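Long-range contacts in major pepsin inhibitor 3 (Ascaris suum, PDB 1F32), which inhibits the aspartic protease pepsin: residues Phe2-Ser7 and Lys72-Val77; Val77-Leu82 and Pro143-Val148; Asn24-Met29 and Lys85-Gln90. One frame throughout, in Å; residues are numbered along the deposited sequence.

All three contacts reach one antiparallel five-stranded sheet, ordered 5-8, 72-76, 79-82, 85-88, 91-95. Contact 1 pairs the outermost strand 5-8 with 72-76. Contact 2 ties the C-terminal end to the middle strand, and contact 3 brings strand 25-29 of the separate three-stranded sheet to strand 85-88. The centres of contacts 1 and 2 lie about 10 Å apart, those of 2 and 3 about 12 Å, and those of 1 and 3 about 14 Å. Contact 1 is finished before contact 2 opens, and the two share V77. Contact 3 interleaves with both along the chain. Chain start, chain end and second sheet are thereby all joined to the same sheet.

Contact 1 of 3, residues Phe2-Ser7 and Lys72-Val77; sequences FLFSMS and KMFNFV
K72 meets S7 through its backbone, where CA approaches S7 O in a CA-H...O contact. M73 makes the first pair of backbone hydrogen bonds. Its N donates to S7 O at 2.9 Å. Its O accepts from S7 N at 3.0 Å. Its CB lies against S7 OG on the same face of the sheet. F74 sits on the other face, in a non-hydrogen-bonded pair with M6. Its CD1 touches M6 CB at 3.8 Å. The same atom lies at the edge of the F4 ring, 3.9 Å from F4 CZ.

This is an antiparallel ladder. It makes strand 5-8 the outermost strand of the five-stranded sheet, beside 72-76. Three hydrogen bonds join N75 to S5. N75 N donates to S5 O at 2.8 Å with an angle of 169°, and N75 O accepts from S5 N in the carbonyl plane. N75 CG lies anti to the carbonyl carbon (chi1 -55°), a turn that brings ND2 to S5 OG, at 2.8 Å and close to the amide plane. S80 OG binds the other amide atom, OD1, so both ends of the amide are fixed.

F76 CE1 comes within 3.8 Å of F4 CE1. The side chains run side by side, their ring planes inclined at 34°, with F107 of helix 98-116 touching both. Between V77 N and L3 O a water takes the place of a direct bond, while V77 CG2 rests 3.9 Å from L3 CB.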
ATOM      1  N   PHE A   2      15.595   9.924  -0.764  1.00 45.37           N
ATOM      2  CA  PHE A   2      15.392  10.213   0.679  1.00 42.88           C
ATOM      3  C   PHE A   2      15.273   8.890   1.432  1.00 41.32           C
ATOM      4  O   PHE A   2      15.443   7.818   0.852  1.00 41.29           O
ATOM      5  CB  PHE A   2      14.116  11.035   0.869  1.00 46.12           C
ATOM      6  CG  PHE A   2      14.194  12.021   1.996  1.00 48.40           C
ATOM      7  CD1 PHE A   2      15.096  13.081   1.946  1.00 49.94           C
ATOM      8  CD2 PHE A   2      13.367  11.895   3.111  1.00 49.30           C
ATOM      9  CE1 PHE A   2      15.175  14.003   2.990  1.00 50.18           C
ATOM     10  CE2 PHE A   2      13.437  12.811   4.162  1.00 50.09           C
ATOM     11  CZ  PHE A   2      14.342  13.866   4.101  1.00 50.88           C
ATOM     12  N   LEU A   3      14.977   8.966   2.722  1.00 37.40           N
ATOM     13  CA  LEU A   3      14.844   7.760   3.530  1.00 34.37           C
ATOM     14  C   LEU A   3      13.411   7.580   4.014  1.00 30.93           C
ATOM     15  O   LEU A   3      13.098   6.656   4.764  1.00 27.30           O
ATOM     16  CB  LEU A   3      15.810   7.818   4.714  1.00 38.14           C
ATOM     17  CG  LEU A   3      15.693   8.898   5.789  1.00 38.90           C
ATOM     18  CD1 LEU A   3      16.969   8.860   6.624  1.00 40.52           C
ATOM     19  CD2 LEU A   3      15.522  10.277   5.180  1.00 40.90           C
ATOM     20  N   PHE A   4      12.534   8.456   3.549  1.00 27.53           N
ATOM     21  CA  PHE A   4      11.140   8.394   3.953  1.00 26.91           C
ATOM     22  C   PHE A   4      10.233   9.081   2.944  1.00 26.96           C
ATOM     23  O   PHE A   4      10.611  10.080   2.320  1.00 25.88           O
ATOM     24  CB  PHE A   4      10.995   9.065   5.322  1.00 27.03           C
ATOM     25  CG  PHE A   4       9.583   9.155   5.819  1.00 26.28           C
ATOM     26  CD1 PHE A   4       8.896   8.013   6.216  1.00 27.24           C
ATOM     27  CD2 PHE A   4       8.945  10.389   5.907  1.00 27.16           C
ATOM     28  CE1 PHE A   4       7.591   8.098   6.699  1.00 27.26           C
ATOM     29  CE2 PHE A   4       7.644  10.489   6.387  1.00 25.28           C
ATOM     30  CZ  PHE A   4       6.963   9.345   6.784  1.00 28.09           C
ATOM     31  N   SER A   5       9.046   8.512   2.762  1.00 24.26           N
ATOM     32  CA  SER A   5       8.046   9.097   1.891  1.00 25.70           C
ATOM     33  C   SER A   5       6.720   8.606   2.444  1.00 24.93           C
ATOM     34  O   SER A   5       6.642   7.517   3.030  1.00 22.27           O
ATOM     35  CB  SER A   5       8.222   8.659   0.428  1.00 26.46           C
ATOM     36  OG  SER A   5       7.748   7.342   0.212  1.00 30.42           O
ATOM     37  N   MET A   6       5.687   9.424   2.294  1.00 24.78           N
ATOM     38  CA  MET A   6       4.368   9.055   2.779  1.00 27.35           C
ATOM     39  C   MET A   6       3.301   9.542   1.815  1.00 27.13           C
ATOM     40  O   MET A   6       3.482  10.547   1.128  1.00 29.44           O
ATOM     41  CB  MET A   6       4.110   9.669   4.161  1.00 28.53           C
ATOM     42  CG  MET A   6       3.901  11.180   4.139  1.00 33.96           C
ATOM     43  SD  MET A   6       3.525  11.850   5.775  1.00 39.88           S
ATOM     44  CE  MET A   6       4.995  12.843   6.072  1.00 41.09           C
ATOM     45  N   SER A   7       2.182   8.833   1.770  1.00 28.47           N
ATOM     46  CA  SER A   7       1.086   9.225   0.893  1.00 29.14           C
ATOM     47  C   SER A   7      -0.264   8.746   1.409  1.00 28.78           C
ATOM     48  O   SER A   7      -0.352   7.900   2.304  1.00 27.57           O
ATOM     49  CB  SER A   7       1.321   8.694  -0.523  1.00 29.66           C
ATOM     50  OG  SER A   7       1.603   7.306  -0.506  1.00 31.90           O
ATOM     51  N   LYS A  72      -3.373   5.267   4.611  1.00 25.38           N
ATOM     52  CA  LYS A  72      -2.065   5.888   4.504  1.00 24.69           C
ATOM     53  C   LYS A  72      -0.955   4.885   4.212  1.00 21.85           C
ATOM     54  O   LYS A  72      -1.042   3.711   4.560  1.00 20.51           O
ATOM     55  CB  LYS A  72      -1.733   6.636   5.797  1.00 28.26           C
ATOM     56  CG  LYS A  72      -2.718   7.738   6.166  1.00 32.71           C
ATOM     57  CD  LYS A  72      -2.167   8.577   7.320  1.00 37.01           C
ATOM     58  CE  LYS A  72      -3.187   9.598   7.828  1.00 37.79           C
ATOM     59  NZ  LYS A  72      -4.346   8.935   8.493  1.00 40.33           N
ATOM     60  N   MET A  73       0.090   5.365   3.558  1.00 20.37           N
ATOM     61  CA  MET A  73       1.223   4.518   3.247  1.00 17.58           C
ATOM     62  C   MET A  73       2.459   5.245   3.744  1.00 18.52           C
ATOM     63  O   MET A  73       2.547   6.476   3.649  1.00 20.43           O
ATOM     64  CB  MET A  73       1.306   4.295   1.731  1.00 18.80           C
ATOM     65  CG  MET A  73       2.494   3.465   1.272  1.00 19.25           C
ATOM     66  SD  MET A  73       2.265   3.079  -0.466  1.00 24.75           S
ATOM     67  CE  MET A  73       3.540   1.900  -0.720  1.00 16.10           C
ATOM     68  N   PHE A  74       3.401   4.482   4.285  1.00 17.70           N
ATOM     69  CA  PHE A  74       4.656   5.024   4.786  1.00 19.08           C
ATOM     70  C   PHE A  74       5.753   4.132   4.202  1.00 19.35           C
ATOM     71  O   PHE A  74       5.707   2.905   4.326  1.00 19.86           O
ATOM     72  CB  PHE A  74       4.705   4.965   6.314  1.00 17.46           C
ATOM     73  CG  PHE A  74       3.659   5.812   7.004  1.00 20.11           C
ATOM     74  CD1 PHE A  74       3.744   7.205   6.990  1.00 21.34           C
ATOM     75  CD2 PHE A  74       2.618   5.210   7.702  1.00 21.07           C
ATOM     76  CE1 PHE A  74       2.797   7.992   7.670  1.00 22.59           C
ATOM     77  CE2 PHE A  74       1.666   5.982   8.386  1.00 23.03           C
ATOM     78  CZ  PHE A  74       1.762   7.379   8.366  1.00 23.18           C
ATOM     79  N   ASN A  75       6.730   4.752   3.560  1.00 20.02           N
ATOM     80  CA  ASN A  75       7.822   4.012   2.946  1.00 20.45           C
ATOM     81  C   ASN A  75       9.150   4.323   3.621  1.00 21.47           C
ATOM     82  O   ASN A  75       9.586   5.471   3.640  1.00 21.40           O
ATOM     83  CB  ASN A  75       7.871   4.360   1.471  1.00 21.77           C
ATOM     84  CG  ASN A  75       6.549   4.109   0.791  1.00 22.89           C
ATOM     85  OD1 ASN A  75       6.084   2.973   0.731  1.00 25.47           O
ATOM     86  ND2 ASN A  75       5.918   5.172   0.298  1.00 22.77           N
ATOM     87  N   PHE A  76       9.781   3.286   4.174  1.00 18.93           N
ATOM     88  CA  PHE A  76      11.057   3.421   4.871  1.00 20.03           C
ATOM     89  C   PHE A  76      12.122   2.669   4.091  1.00 18.98           C
ATOM     90  O   PHE A  76      11.821   2.016   3.102  1.00 18.52           O
ATOM     91  CB  PHE A  76      10.972   2.795   6.262  1.00 18.19           C
ATOM     92  CG  PHE A  76       9.806   3.277   7.078  1.00 19.96           C
ATOM     93  CD1 PHE A  76       9.859   4.497   7.744  1.00 20.07           C
ATOM     94  CD2 PHE A  76       8.645   2.519   7.152  1.00 17.54           C
ATOM     95  CE1 PHE A  76       8.753   4.954   8.474  1.00 18.64           C
ATOM     96  CE2 PHE A  76       7.547   2.960   7.872  1.00 19.57           C
ATOM     97  CZ  PHE A  76       7.597   4.183   8.537  1.00 18.82           C
ATOM     98  N   VAL A  77      13.365   2.772   4.551  1.00 19.38           N
ATOM     99  CA  VAL A  77      14.459   2.054   3.918  1.00 20.50           C
ATOM    100  C   VAL A  77      14.331   0.616   4.394  1.00 20.40           C
ATOM    101  O   VAL A  77      14.521   0.324   5.580  1.00 18.16           O
ATOM    102  CB  VAL A  77      15.836   2.597   4.350  1.00 20.96           C
ATOM    103  CG1 VAL A  77      16.942   1.675   3.831  1.00 22.08           C
ATOM    104  CG2 VAL A  77      16.028   4.001   3.820  1.00 21.37           C
TER
HETATM  105  O   HOH W   1      13.891   4.738   6.642  1.00 18.88           O

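Contact 2 of 3, residues Val77-Leu82 and Pro143-Val148; sequences VGCSVL and PSFCTV
C79 and C146 are joined by a disulfide. It pins a short 3-10 turn, residues 144-146 near the C-terminus, to strand 79-82, the middle strand of the five-stranded antiparallel sheet. The SG atoms of C79 and C146 are 2.0 Å apart, and the torsion about the bond is -77°, a left-handed disulfide. Both CB atoms point toward the other segment. C79 SG stands between its own backbone N and carbonyl carbon (chi1 85°), which turns it toward the turn that carries C146. The bond is buried. L86 and I88 of the next strand touch C79, and F76 touches C146.

The aromatic part centres on F145. C79 SG lies in the plane of this ring, at its edge, 3.7 Å from F145 CE1. This is a sulfur-aromatic contact. One face of the ring is covered from within its own segment by P143, whose CB sits over the ring centre. D100, E103 and V104 of helix 98-116 also touch F145, so the ring lies between sheet and helix.

The apolar part is small. V81 crosses F145 at about a right angle, and V81 CG2 meets F145 CE1 at 3.9 Å.

The polar part is mostly backbone. C146 N donates to P143 O at 3.0 Å and closes the 3-10 turn. S144 OG binds E103 OE2, a further tie to the helix. At the exposed side G78, in the turn between strands 72-76 and 79-82, has a positive phi (108°) that suits a residue without a CB. One water bridges the segments there, donating at 2.8 Å both to G78 O and to C146 O.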
ATOM      1  N   VAL A  77      13.365   2.772   4.551  1.00 19.38           N
ATOM      2  CA  VAL A  77      14.459   2.054   3.918  1.00 20.50           C
ATOM      3  C   VAL A  77      14.331   0.616   4.394  1.00 20.40           C
ATOM      4  O   VAL A  77      14.521   0.324   5.580  1.00 18.16           O
ATOM      5  CB  VAL A  77      15.836   2.597   4.350  1.00 20.96           C
ATOM      6  CG1 VAL A  77      16.942   1.675   3.831  1.00 22.08           C
ATOM      7  CG2 VAL A  77      16.028   4.001   3.820  1.00 21.37           C
ATOM      8  N   GLY A  78      13.974  -0.276   3.478  1.00 20.03           N
ATOM      9  CA  GLY A  78      13.851  -1.672   3.845  1.00 21.79           C
ATOM     10  C   GLY A  78      12.429  -2.186   3.916  1.00 21.08           C
ATOM     11  O   GLY A  78      12.205  -3.395   3.818  1.00 19.54           O
ATOM     12  N   CYS A  79      11.457  -1.291   4.096  1.00 20.43           N
ATOM     13  CA  CYS A  79      10.079  -1.748   4.172  1.00 18.72           C
ATOM     14  C   CYS A  79       9.026  -0.654   4.050  1.00 19.05           C
ATOM     15  O   CYS A  79       9.346   0.539   4.089  1.00 16.93           O
ATOM     16  CB  CYS A  79       9.882  -2.529   5.471  1.00 21.98           C
ATOM     17  SG  CYS A  79       9.490  -1.640   7.017  1.00 20.64           S
ATOM     18  N   SER A  80       7.772  -1.072   3.881  1.00 18.95           N
ATOM     19  CA  SER A  80       6.652  -0.148   3.745  1.00 19.49           C
ATOM     20  C   SER A  80       5.445  -0.584   4.569  1.00 18.61           C
ATOM     21  O   SER A  80       5.237  -1.773   4.835  1.00 16.99           O
ATOM     22  CB  SER A  80       6.201  -0.038   2.276  1.00 22.05           C
ATOM     23  OG  SER A  80       7.224   0.459   1.427  1.00 22.02           O
ATOM     24  N   VAL A  81       4.653   0.401   4.968  1.00 19.16           N
ATOM     25  CA  VAL A  81       3.426   0.162   5.709  1.00 17.19           C
ATOM     26  C   VAL A  81       2.313   0.745   4.838  1.00 16.02           C
ATOM     27  O   VAL A  81       2.397   1.885   4.375  1.00 16.66           O
ATOM     28  CB  VAL A  81       3.424   0.891   7.072  1.00 16.58           C
ATOM     29  CG1 VAL A  81       2.092   0.649   7.790  1.00 19.21           C
ATOM     30  CG2 VAL A  81       4.584   0.415   7.921  1.00 17.49           C
ATOM     31  N   LEU A  82       1.280  -0.048   4.595  1.00 16.56           N
ATOM     32  CA  LEU A  82       0.146   0.406   3.806  1.00 18.86           C
ATOM     33  C   LEU A  82      -1.056   0.048   4.663  1.00 20.03           C
ATOM     34  O   LEU A  82      -1.248  -1.119   5.032  1.00 20.05           O
ATOM     35  CB  LEU A  82       0.088  -0.322   2.465  1.00 17.88           C
ATOM     36  CG  LEU A  82      -1.108   0.027   1.573  1.00 16.66           C
ATOM     37  CD1 LEU A  82      -0.991   1.454   1.087  1.00 19.58           C
ATOM     38  CD2 LEU A  82      -1.150  -0.939   0.387  1.00 19.99           C
ATOM     39  N   PRO A 143      12.386   1.942  11.137  1.00 17.65           N
ATOM     40  CA  PRO A 143      11.711   1.266  12.246  1.00 18.73           C
ATOM     41  C   PRO A 143      12.272  -0.145  12.358  1.00 19.51           C
ATOM     42  O   PRO A 143      12.594  -0.769  11.343  1.00 19.59           O
ATOM     43  CB  PRO A 143      10.240   1.281  11.823  1.00 17.60           C
ATOM     44  CG  PRO A 143      10.133   2.568  11.057  1.00 16.20           C
ATOM     45  CD  PRO A 143      11.423   2.586  10.226  1.00 15.62           C
ATOM     46  N   SER A 144      12.391  -0.648  13.580  1.00 20.43           N
ATOM     47  CA  SER A 144      12.947  -1.981  13.772  1.00 24.55           C
ATOM     48  C   SER A 144      12.143  -3.063  13.062  1.00 24.87           C
ATOM     49  O   SER A 144      12.694  -4.092  12.674  1.00 24.29           O
ATOM     50  CB  SER A 144      13.060  -2.308  15.265  1.00 26.98           C
ATOM     51  OG  SER A 144      11.785  -2.347  15.881  1.00 28.70           O
ATOM     52  N   PHE A 145      10.848  -2.831  12.864  1.00 25.25           N
ATOM     53  CA  PHE A 145      10.036  -3.835  12.198  1.00 24.10           C
ATOM     54  C   PHE A 145      10.379  -4.022  10.721  1.00 23.68           C
ATOM     55  O   PHE A 145       9.892  -4.952  10.080  1.00 24.55           O
ATOM     56  CB  PHE A 145       8.535  -3.550  12.386  1.00 24.32           C
ATOM     57  CG  PHE A 145       8.075  -2.202  11.881  1.00 24.43           C
ATOM     58  CD1 PHE A 145       8.187  -1.859  10.539  1.00 22.25           C
ATOM     59  CD2 PHE A 145       7.464  -1.304  12.750  1.00 23.14           C
ATOM     60  CE1 PHE A 145       7.697  -0.643  10.065  1.00 22.50           C
ATOM     61  CE2 PHE A 145       6.968  -0.089  12.290  1.00 23.67           C
ATOM     62  CZ  PHE A 145       7.084   0.244  10.943  1.00 22.78           C
ATOM     63  N   CYS A 146      11.226  -3.153  10.180  1.00 22.65           N
ATOM     64  CA  CYS A 146      11.632  -3.277   8.789  1.00 22.76           C
ATOM     65  C   CYS A 146      12.633  -4.425   8.624  1.00 25.46           C
ATOM     66  O   CYS A 146      12.949  -4.815   7.508  1.00 23.95           O
ATOM     67  CB  CYS A 146      12.279  -1.985   8.304  1.00 25.37           C
ATOM     68  SG  CYS A 146      11.201  -0.700   7.572  1.00 23.02           S
ATOM     69  N   THR A 147      13.122  -4.959   9.740  1.00 25.90           N
ATOM     70  CA  THR A 147      14.088  -6.060   9.712  1.00 30.39           C
ATOM     71  C   THR A 147      13.495  -7.433  10.054  1.00 32.81           C
ATOM     72  O   THR A 147      12.851  -7.604  11.086  1.00 33.37           O
ATOM     73  CB  THR A 147      15.264  -5.781  10.674  1.00 27.79           C
ATOM     74  OG1 THR A 147      15.957  -4.607  10.236  1.00 25.52           O
ATOM     75  CG2 THR A 147      16.245  -6.968  10.692  1.00 29.45           C
ATOM     76  N   VAL A 148      13.731  -8.402   9.168  1.00 36.71           N
ATOM     77  CA  VAL A 148      13.255  -9.784   9.315  1.00 39.29           C
ATOM     78  C   VAL A 148      11.732  -9.928   9.362  1.00 41.77           C
ATOM     79  O   VAL A 148      11.009  -8.997   9.733  1.00 44.80           O
ATOM     80  CB  VAL A 148      13.874 -10.473  10.574  1.00 39.63           C
ATOM     81  CG1 VAL A 148      12.860 -10.538  11.713  1.00 40.38           C
ATOM     82  CG2 VAL A 148      14.360 -11.870  10.210  1.00 41.43           C
TER
HETATM   83  O   HOH W   2      14.175  -4.996   4.998  1.00 24.03           O

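Contact 3 of 3, residues Asn24-Met29 and Lys85-Gln90; sequences NLPWTM and KLFIDQ
L25 covers one face of the F87 ring where two sheets meet. Strand 25-29 is an edge of the three-stranded sheet, and strand 85-88 belongs to the five-stranded one. The two strand axes come no closer than 8.7 Å, and their N-to-C directions are 145° apart. The sheets meet through side chains and a few carbonyl oxygens, with no backbone ladder.

The tight part is built around F87 and W27. L25 CB stands over the F87 ring centre in a CH-pi contact, 4.0 Å from the centroid, and L25 CD1 touches F87 CD1. P26 O lies in the ring plane at the edge, 3.4 Å from F87 CE2. W27 CE3 comes to the same ring at F87 CZ. P26 is the centre of an inverse gamma turn, closed by a weak W27 N to L25 O bond. At this bend L25, P26 and W27 all meet F87. L82 also packs on F87 and on W27. K85, which also touches D95, crosses W27 at about a right angle. With the chain extended beyond CG, K85 lays CD and CE over the six-membered ring of W27, and CD makes a CH-pi contact with it. K85 NZ ends 3.9 Å from that ring's centroid, 17° off its normal, a cation-pi contact. The same NZ makes a weak 3.2 Å hydrogen bond to W27 O.

The looser side is the exposed end at N24 and Q90. The Q90 side chain meets L25 CD2 through its CG, at 3.7 Å, and CG also nears N24 O. The Q90 backbone stays close, with its O 3.2 Å from P26 CD.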
ATOM      1  N   ASN A  24       1.181  -1.412  -5.699  1.00 18.78           N
ATOM      2  CA  ASN A  24       2.129  -2.467  -6.053  1.00 21.15           C
ATOM      3  C   ASN A  24       2.424  -3.463  -4.944  1.00 19.96           C
ATOM      4  O   ASN A  24       3.346  -4.274  -5.063  1.00 19.63           O
ATOM      5  CB  ASN A  24       3.452  -1.858  -6.535  1.00 25.99           C
ATOM      6  CG  ASN A  24       3.337  -1.221  -7.897  1.00 31.49           C
ATOM      7  OD1 ASN A  24       3.954  -0.182  -8.163  1.00 35.87           O
ATOM      8  ND2 ASN A  24       2.565  -1.845  -8.783  1.00 33.81           N
ATOM      9  N   LEU A  25       1.646  -3.415  -3.868  1.00 14.96           N
ATOM     10  CA  LEU A  25       1.840  -4.343  -2.757  1.00 16.07           C
ATOM     11  C   LEU A  25       0.700  -5.377  -2.748  1.00 18.04           C
ATOM     12  O   LEU A  25      -0.452  -5.040  -3.039  1.00 19.69           O
ATOM     13  CB  LEU A  25       1.890  -3.556  -1.440  1.00 15.01           C
ATOM     14  CG  LEU A  25       3.080  -2.590  -1.367  1.00 16.61           C
ATOM     15  CD1 LEU A  25       3.028  -1.804  -0.082  1.00 18.50           C
ATOM     16  CD2 LEU A  25       4.384  -3.378  -1.451  1.00 18.25           C
ATOM     17  N   PRO A  26       1.010  -6.649  -2.425  1.00 18.17           N
ATOM     18  CA  PRO A  26      -0.000  -7.717  -2.386  1.00 17.03           C
ATOM     19  C   PRO A  26      -0.915  -7.572  -1.169  1.00 18.01           C
ATOM     20  O   PRO A  26      -0.682  -8.155  -0.112  1.00 13.92           O
ATOM     21  CB  PRO A  26       0.847  -8.985  -2.353  1.00 18.92           C
ATOM     22  CG  PRO A  26       2.062  -8.547  -1.599  1.00 18.70           C
ATOM     23  CD  PRO A  26       2.362  -7.197  -2.187  1.00 16.60           C
ATOM     24  N   TRP A  27      -1.973  -6.799  -1.361  1.00 16.00           N
ATOM     25  CA  TRP A  27      -2.937  -6.481  -0.317  1.00 15.98           C
ATOM     26  C   TRP A  27      -3.759  -7.660   0.205  1.00 14.89           C
ATOM     27  O   TRP A  27      -3.779  -7.926   1.410  1.00 16.45           O
ATOM     28  CB  TRP A  27      -3.865  -5.379  -0.846  1.00 15.52           C
ATOM     29  CG  TRP A  27      -4.768  -4.823   0.156  1.00 17.44           C
ATOM     30  CD1 TRP A  27      -6.128  -4.949   0.200  1.00 18.42           C
ATOM     31  CD2 TRP A  27      -4.392  -4.075   1.307  1.00 20.71           C
ATOM     32  NE1 TRP A  27      -6.624  -4.321   1.320  1.00 20.83           N
ATOM     33  CE2 TRP A  27      -5.573  -3.775   2.016  1.00 21.78           C
ATOM     34  CE3 TRP A  27      -3.160  -3.628   1.815  1.00 19.75           C
ATOM     35  CZ2 TRP A  27      -5.563  -3.044   3.211  1.00 21.92           C
ATOM     36  CZ3 TRP A  27      -3.152  -2.904   2.997  1.00 20.93           C
ATOM     37  CH2 TRP A  27      -4.347  -2.620   3.682  1.00 21.55           C
ATOM     38  N   THR A  28      -4.458  -8.340  -0.694  1.00 15.91           N
ATOM     39  CA  THR A  28      -5.281  -9.474  -0.308  1.00 15.03           C
ATOM     40  C   THR A  28      -5.491 -10.346  -1.539  1.00 16.82           C
ATOM     41  O   THR A  28      -5.213  -9.920  -2.673  1.00 16.24           O
ATOM     42  CB  THR A  28      -6.653  -9.008   0.240  1.00 16.88           C
ATOM     43  OG1 THR A  28      -7.301 -10.111   0.892  1.00 15.57           O
ATOM     44  CG2 THR A  28      -7.547  -8.536  -0.887  1.00 17.01           C
ATOM     45  N   MET A  29      -5.951 -11.576  -1.326  1.00 17.25           N
ATOM     46  CA  MET A  29      -6.174 -12.472  -2.446  1.00 16.79           C
ATOM     47  C   MET A  29      -7.645 -12.865  -2.491  1.00 17.72           C
ATOM     48  O   MET A  29      -8.259 -13.150  -1.462  1.00 17.04           O
ATOM     49  CB  MET A  29      -5.280 -13.707  -2.310  1.00 20.39           C
ATOM     50  CG  MET A  29      -5.024 -14.429  -3.604  1.00 25.45           C
ATOM     51  SD  MET A  29      -3.933 -15.853  -3.371  1.00 29.59           S
ATOM     52  CE  MET A  29      -4.959 -17.056  -3.753  1.00 23.28           C
ATOM     53  N   LYS A  85      -0.896  -2.604   7.516  1.00 19.80           N
ATOM     54  CA  LYS A  85      -0.212  -3.842   7.138  1.00 18.34           C
ATOM     55  C   LYS A  85       1.247  -3.560   6.787  1.00 16.30           C
ATOM     56  O   LYS A  85       1.559  -2.554   6.166  1.00 14.28           O
ATOM     57  CB  LYS A  85      -0.928  -4.504   5.959  1.00 18.27           C
ATOM     58  CG  LYS A  85      -2.384  -4.932   6.266  1.00 21.39           C
ATOM     59  CD  LYS A  85      -3.014  -5.653   5.064  1.00 24.27           C
ATOM     60  CE  LYS A  85      -4.504  -5.962   5.249  1.00 27.57           C
ATOM     61  NZ  LYS A  85      -5.063  -6.809   4.110  1.00 27.22           N
ATOM     62  N   LEU A  86       2.133  -4.471   7.189  1.00 15.85           N
ATOM     63  CA  LEU A  86       3.573  -4.342   6.957  1.00 16.25           C
ATOM     64  C   LEU A  86       4.052  -5.217   5.803  1.00 16.67           C
ATOM     65  O   LEU A  86       3.662  -6.388   5.701  1.00 17.06           O
ATOM     66  CB  LEU A  86       4.339  -4.737   8.233  1.00 18.81           C
ATOM     67  CG  LEU A  86       5.852  -4.970   8.087  1.00 18.72           C
ATOM     68  CD1 LEU A  86       6.520  -3.656   7.729  1.00 18.31           C
ATOM     69  CD2 LEU A  86       6.444  -5.528   9.399  1.00 16.68           C
ATOM     70  N   PHE A  87       4.894  -4.638   4.944  1.00 15.58           N
ATOM     71  CA  PHE A  87       5.456  -5.339   3.791  1.00 17.39           C
ATOM     72  C   PHE A  87       6.971  -5.165   3.723  1.00 18.95           C
ATOM     73  O   PHE A  87       7.476  -4.047   3.829  1.00 18.25           O
ATOM     74  CB  PHE A  87       4.874  -4.796   2.483  1.00 17.78           C
ATOM     75  CG  PHE A  87       3.377  -4.895   2.392  1.00 16.97           C
ATOM     76  CD1 PHE A  87       2.555  -3.958   3.028  1.00 16.59           C
ATOM     77  CD2 PHE A  87       2.788  -5.948   1.702  1.00 18.26           C
ATOM     78  CE1 PHE A  87       1.164  -4.086   2.979  1.00 17.03           C
ATOM     79  CE2 PHE A  87       1.393  -6.086   1.646  1.00 19.31           C
ATOM     80  CZ  PHE A  87       0.581  -5.160   2.286  1.00 17.30           C
ATOM     81  N   ILE A  88       7.683  -6.274   3.524  1.00 20.07           N
ATOM     82  CA  ILE A  88       9.140  -6.240   3.371  1.00 21.16           C
ATOM     83  C   ILE A  88       9.445  -6.951   2.041  1.00 24.46           C
ATOM     84  O   ILE A  88       8.935  -8.047   1.784  1.00 25.64           O
ATOM     85  CB  ILE A  88       9.828  -6.932   4.555  1.00 22.07           C
ATOM     86  CG1 ILE A  88       9.627  -6.084   5.818  1.00 22.84           C
ATOM     87  CG2 ILE A  88      11.313  -7.144   4.251  1.00 22.25           C
ATOM     88  CD1 ILE A  88      10.078  -6.754   7.110  1.00 20.17           C
ATOM     89  N   ASP A  89      10.241  -6.316   1.180  1.00 25.17           N
ATOM     90  CA  ASP A  89      10.555  -6.891  -0.128  1.00 28.05           C
ATOM     91  C   ASP A  89       9.256  -7.195  -0.885  1.00 27.73           C
ATOM     92  O   ASP A  89       9.130  -8.231  -1.546  1.00 27.52           O
ATOM     93  CB  ASP A  89      11.368  -8.178   0.020  1.00 32.21           C
ATOM     94  CG  ASP A  89      12.824  -7.912   0.334  1.00 37.10           C
ATOM     95  OD1 ASP A  89      13.457  -7.151  -0.427  1.00 38.35           O
ATOM     96  OD2 ASP A  89      13.336  -8.467   1.334  1.00 41.39           O
ATOM     97  N   GLN A  90       8.296  -6.281  -0.768  1.00 26.57           N
ATOM     98  CA  GLN A  90       6.991  -6.402  -1.410  1.00 26.14           C
ATOM     99  C   GLN A  90       6.182  -7.628  -1.025  1.00 25.03           C
ATOM    100  O   GLN A  90       5.382  -8.120  -1.825  1.00 24.17           O
ATOM    101  CB  GLN A  90       7.131  -6.355  -2.931  1.00 29.67           C
ATOM    102  CG  GLN A  90       7.020  -4.961  -3.516  1.00 34.99           C
ATOM    103  CD  GLN A  90       8.335  -4.225  -3.543  1.00 39.06           C
ATOM    104  OE1 GLN A  90       8.882  -3.855  -2.502  1.00 42.09           O
ATOM    105  NE2 GLN A  90       8.861  -4.011  -4.746  1.00 40.01           N
TER